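PDB 7E6I: glucose-6-phosphate 1-dehydrogenase from Kluyveromyces lactis, which catalyses the NADP(+)-dependent oxidation of glucose 6-phosphate to 6-phosphogluconolactone, the first step of the oxidative pentose phosphate pathway. Local coordinates for residues E177-D182 with R420-G425; Q147-E152 with P171-D176. All blocks are in the same frame, centred on the assembly; numbering follows the deposited sequence.

Contact 1 of 2, residues E177-D182 with R420-G425; sequences ELFRID and RDALLG
F179 meets the last turn of helix 414-423 and the glycine that follows it, and its main partners there are A422 and G425. The methyl group of A422 sits over a face of the ring, with CB 4.0 Å from F179 CD2, while the helix backbone comes slightly closer: F179 CE2 lies 3.8 Å from A422 CA. Further round the ring, F179 CZ reaches G425 CA at 4.0 Å by an oblique approach. With CG anti to its own carbonyl carbon (chi1 -75°), the phenyl group is directed out of the strand and at the helix end. G425 has positive phi (76°) and closes the helix as a Schellman motif, in which G425 N bonds to A422 O at 2.8 Å. That bond occupies A422 O, while the ring meets mainly carbon atoms. H427 stacks on F179 and F430 meets it edge-to-face, completing an aromatic cluster. Replacing F179 by an alanine removes the ring, which would probably open a gap between strand and helix end and leave the A422 methyl and H427 without their partner. The arrangement is the outermost strand of a Rossmann-type parallel sheet packed against a helix of the C-terminal domain.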
# COMPACT_ATOMS: atom_id res chain seq x y z
N GLU A 177 -18.93 2.46 -5.98
CA GLU A 177 -18.30 2.67 -7.28
C GLU A 177 -16.84 3.10 -7.18
O GLU A 177 -16.10 3.00 -8.17
CB GLU A 177 -19.08 3.72 -8.07
CG GLU A 177 -20.56 3.41 -8.22
CD GLU A 177 -21.40 4.63 -8.60
OE1 GLU A 177 -22.16 4.54 -9.59
OE2 GLU A 177 -21.30 5.67 -7.89
N LEU A 178 -16.41 3.57 -6.01
CA LEU A 178 -15.06 4.09 -5.78
C LEU A 178 -14.11 2.99 -5.32
O LEU A 178 -14.44 2.22 -4.42
CB LEU A 178 -15.13 5.19 -4.72
CG LEU A 178 -14.81 6.63 -5.10
CD1 LEU A 178 -14.73 6.80 -6.62
CD2 LEU A 178 -15.83 7.56 -4.46
N PHE A 179 -12.93 2.92 -5.93
CA PHE A 179 -11.92 1.94 -5.53
C PHE A 179 -10.61 2.69 -5.27
O PHE A 179 -9.83 2.91 -6.20
CB PHE A 179 -11.76 0.87 -6.58
CG PHE A 179 -12.89 -0.13 -6.62
CD1 PHE A 179 -14.12 0.22 -7.16
CD2 PHE A 179 -12.72 -1.41 -6.09
CE1 PHE A 179 -15.16 -0.70 -7.19
CE2 PHE A 179 -13.75 -2.33 -6.11
CZ PHE A 179 -14.97 -1.98 -6.67
N ARG A 180 -10.40 3.07 -4.01
CA ARG A 180 -9.22 3.83 -3.61
C ARG A 180 -8.07 2.88 -3.30
O ARG A 180 -8.20 1.99 -2.46
CB ARG A 180 -9.50 4.69 -2.38
CG ARG A 180 -10.46 5.85 -2.58
CD ARG A 180 -10.57 6.67 -1.30
NE ARG A 180 -11.78 7.48 -1.23
CZ ARG A 180 -13.00 7.01 -0.99
NH1 ARG A 180 -13.18 5.71 -0.78
NH2 ARG A 180 -14.05 7.83 -0.94
N ILE A 181 -6.95 3.10 -3.95
CA ILE A 181 -5.83 2.18 -3.92
C ILE A 181 -4.79 2.66 -2.93
O ILE A 181 -4.34 3.82 -2.98
CB ILE A 181 -5.22 2.00 -5.31
CG1 ILE A 181 -6.04 1.00 -6.12
CG2 ILE A 181 -3.75 1.55 -5.20
CD1 ILE A 181 -5.39 0.62 -7.43
N ASP A 182 -4.42 1.76 -2.01
CA ASP A 182 -3.12 1.73 -1.34
C ASP A 182 -2.46 0.44 -1.83
O ASP A 182 -2.96 -0.66 -1.55
CB ASP A 182 -3.29 1.74 0.18
CG ASP A 182 -1.97 1.80 0.93
OD1 ASP A 182 -1.03 1.03 0.60
OD2 ASP A 182 -1.89 2.61 1.89
N ARG A 420 -7.69 -6.78 -10.83
CA ARG A 420 -8.54 -7.96 -10.75
C ARG A 420 -9.66 -7.79 -9.73
O ARG A 420 -10.84 -7.97 -10.05
CB ARG A 420 -7.70 -9.18 -10.41
CG ARG A 420 -8.52 -10.45 -10.34
CD ARG A 420 -8.83 -10.91 -11.73
NE ARG A 420 -10.01 -11.77 -11.85
CZ ARG A 420 -10.15 -12.97 -11.29
NH1 ARG A 420 -9.19 -13.49 -10.53
NH2 ARG A 420 -11.27 -13.64 -11.50
N ASP A 421 -9.29 -7.41 -8.49
CA ASP A 421 -10.29 -7.28 -7.43
C ASP A 421 -11.36 -6.25 -7.80
O ASP A 421 -12.55 -6.44 -7.50
CB ASP A 421 -9.62 -6.89 -6.12
CG ASP A 421 -8.87 -8.03 -5.48
OD1 ASP A 421 -8.86 -9.14 -6.06
OD2 ASP A 421 -8.29 -7.82 -4.39
N ALA A 422 -10.94 -5.15 -8.42
CA ALA A 422 -11.89 -4.14 -8.89
C ALA A 422 -12.83 -4.73 -9.94
O ALA A 422 -14.05 -4.52 -9.89
CB ALA A 422 -11.13 -2.93 -9.43
N LEU A 423 -12.27 -5.46 -10.92
CA LEU A 423 -13.12 -6.08 -11.93
C LEU A 423 -14.16 -6.98 -11.28
O LEU A 423 -15.33 -6.99 -11.70
CB LEU A 423 -12.26 -6.86 -12.94
CG LEU A 423 -11.35 -6.02 -13.84
CD1 LEU A 423 -10.43 -6.86 -14.69
CD2 LEU A 423 -12.17 -5.12 -14.72
N LEU A 424 -13.78 -7.68 -10.21
CA LEU A 424 -14.71 -8.53 -9.48
C LEU A 424 -15.58 -7.77 -8.50
O LEU A 424 -16.46 -8.37 -7.88
CB LEU A 424 -13.96 -9.65 -8.75
CG LEU A 424 -13.00 -10.50 -9.58
CD1 LEU A 424 -12.03 -11.24 -8.68
CD2 LEU A 424 -13.74 -11.47 -10.47
N GLY A 425 -15.39 -6.46 -8.34
CA GLY A 425 -16.23 -5.69 -7.43
C GLY A 425 -15.95 -5.85 -5.94
O GLY A 425 -16.79 -5.48 -5.12

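Contact 2 of 2, residues Q147-E152 with P171-D176; sequences QRVIVE and PLFSED
Q147 opens the contact at the rim of the F173 ring: its CG stands near the ring plane, 4.5 Å from F173 CE1, so only the aliphatic part of the glutamine approaches the phenyl group. Its amide is occupied by a different partner, NE2 bonding to the backbone O of T142. The next residue, R148, points away from the loop, and V149 returns to the F173 side and carries the main interaction. Its CG1 methyl lies 3.7 Å from the centroid of the F173 ring and only 6° off the ring normal, which meets the geometry of a CH-pi contact. The centring shows in the individual distances too: V149 CG1 is 3.8 Å from F173 CG and 4.1 Å from F173 CZ, nearly equal across the ring. The two side chains cross at about a right angle. A chi1 of 12° for V149 places CG1 almost eclipsed with the backbone N, a less usual torsion that aims this methyl at the ring. F173 also touches L178, C133 and Y141, so its ring is wedged between sheet and helix 126-139. The loop bearing F173 belongs to the beta-alpha-beta crossover in which helix 159-169 joins the parallel neighbours 146-152 and 178-181. Both touching pairs set carbon against carbon, a methyl or methylene of the strand meeting the phenyl ring, and the polar end of Q147 is turned to T142 instead. The chemistry is therefore apolar, and the contact is probably held by hydrophobic burial and dispersion, with the V149 methyl centred on the aromatic face.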
# COMPACT_ATOMS: atom_id res chain seq x y z
N GLN A 147 -20.62 1.28 -13.38
CA GLN A 147 -19.31 1.89 -13.59
C GLN A 147 -18.54 1.93 -12.28
O GLN A 147 -19.12 2.17 -11.21
CB GLN A 147 -19.41 3.31 -14.17
CG GLN A 147 -20.47 4.15 -13.51
CD GLN A 147 -21.77 4.17 -14.31
OE1 GLN A 147 -21.75 4.38 -15.53
NE2 GLN A 147 -22.89 3.92 -13.65
N ARG A 148 -17.23 1.72 -12.37
CA ARG A 148 -16.34 1.75 -11.22
C ARG A 148 -15.14 2.61 -11.57
O ARG A 148 -14.60 2.52 -12.67
CB ARG A 148 -15.88 0.33 -10.85
CG ARG A 148 -16.99 -0.55 -10.30
CD ARG A 148 -16.56 -2.01 -10.19
NE ARG A 148 -17.69 -2.86 -9.82
CZ ARG A 148 -17.81 -4.14 -10.15
NH1 ARG A 148 -16.86 -4.75 -10.86
NH2 ARG A 148 -18.88 -4.82 -9.77
N VAL A 149 -14.71 3.46 -10.64
CA VAL A 149 -13.53 4.29 -10.88
C VAL A 149 -12.48 3.97 -9.82
O VAL A 149 -12.79 3.86 -8.63
CB VAL A 149 -13.87 5.79 -10.94
CG1 VAL A 149 -15.29 6.08 -10.44
CG2 VAL A 149 -12.83 6.63 -10.21
N ILE A 150 -11.24 3.78 -10.28
CA ILE A 150 -10.09 3.56 -9.42
C ILE A 150 -9.32 4.86 -9.31
O ILE A 150 -8.99 5.49 -10.32
CB ILE A 150 -9.19 2.45 -9.99
CG1 ILE A 150 -9.90 1.10 -9.96
CG2 ILE A 150 -7.90 2.38 -9.22
CD1 ILE A 150 -9.27 0.10 -10.90
N VAL A 151 -9.04 5.27 -8.07
CA VAL A 151 -8.08 6.33 -7.80
C VAL A 151 -7.08 5.82 -6.78
O VAL A 151 -7.37 4.93 -5.98
CB VAL A 151 -8.74 7.64 -7.30
CG1 VAL A 151 -9.17 8.49 -8.48
CG2 VAL A 151 -9.91 7.34 -6.39
N GLU A 152 -5.90 6.42 -6.82
CA GLU A 152 -4.75 5.95 -6.06
C GLU A 152 -4.30 7.04 -5.10
O GLU A 152 -4.46 8.23 -5.37
CB GLU A 152 -3.62 5.59 -7.02
CG GLU A 152 -2.46 4.90 -6.36
CD GLU A 152 -1.55 4.22 -7.36
OE1 GLU A 152 -1.95 4.07 -8.56
OE2 GLU A 152 -0.44 3.84 -6.92
N PRO A 171 -20.63 13.42 -3.81
CA PRO A 171 -21.83 13.57 -4.65
C PRO A 171 -21.66 13.02 -6.05
O PRO A 171 -22.65 12.90 -6.77
CB PRO A 171 -22.07 15.08 -4.67
CG PRO A 171 -21.34 15.59 -3.47
CD PRO A 171 -20.11 14.73 -3.40
N LEU A 172 -20.44 12.69 -6.45
CA LEU A 172 -20.22 12.17 -7.79
C LEU A 172 -20.25 10.66 -7.85
O LEU A 172 -20.91 10.10 -8.72
CB LEU A 172 -18.88 12.69 -8.35
CG LEU A 172 -18.65 14.19 -8.15
CD1 LEU A 172 -17.28 14.64 -8.67
CD2 LEU A 172 -19.76 14.95 -8.84
N PHE A 173 -19.54 9.99 -6.94
CA PHE A 173 -19.44 8.54 -6.96
C PHE A 173 -19.54 8.00 -5.54
O PHE A 173 -18.86 8.51 -4.64
CB PHE A 173 -18.13 8.09 -7.60
CG PHE A 173 -18.10 8.30 -9.07
CD1 PHE A 173 -18.82 7.46 -9.92
CD2 PHE A 173 -17.38 9.36 -9.61
CE1 PHE A 173 -18.81 7.65 -11.28
CE2 PHE A 173 -17.36 9.57 -10.99
CZ PHE A 173 -18.08 8.71 -11.83
N SER A 174 -20.38 7.00 -5.35
CA SER A 174 -20.56 6.38 -4.05
C SER A 174 -19.39 5.46 -3.70
O SER A 174 -18.56 5.10 -4.54
CB SER A 174 -21.85 5.58 -4.03
OG SER A 174 -21.67 4.45 -4.86
N GLU A 175 -19.35 5.06 -2.43
CA GLU A 175 -18.33 4.13 -1.97
C GLU A 175 -18.35 2.84 -2.77
O GLU A 175 -17.30 2.23 -2.99
CB GLU A 175 -18.51 3.85 -0.47
CG GLU A 175 -18.15 5.04 0.41
CD GLU A 175 -16.73 5.55 0.18
OE1 GLU A 175 -15.78 4.74 0.28
OE2 GLU A 175 -16.56 6.76 -0.12
N ASP A 176 -19.53 2.43 -3.25
CA ASP A 176 -19.64 1.19 -4.01
C ASP A 176 -18.96 1.27 -5.37
O ASP A 176 -18.47 0.26 -5.87
CB ASP A 176 -21.10 0.80 -4.17
CG ASP A 176 -21.59 -0.06 -3.03
OD1 ASP A 176 -20.97 -1.13 -2.77
OD2 ASP A 176 -22.59 0.33 -2.39

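The centres of contacts 1 and 2 lie 9 Å apart, and strands 146-152 and 178-181 join them as parallel neighbours in one sheet, with I181 N 2.8 Å from V151 O, a probable hydrogen bond. A salt bridge from R180 NH2 to E175 OE2 (2.9 Å) ties the strand of contact 1 to the loop of contact 2, and R148 NH1 makes a weak hydrogen bond to L423 O (2.8 Å) at the helix end. Contact 2 lies away from the substrate and cofactor sites, whereas segment 177-182 leads directly into H183 and Y184 of the glucose 6-phosphate pocket; D182 OD1 hydrogen-bonds ND1 of H245, probably the catalytic proton acceptor. D421 lies about 6 Å from G186, a probable substrate-binding residue, between side chains.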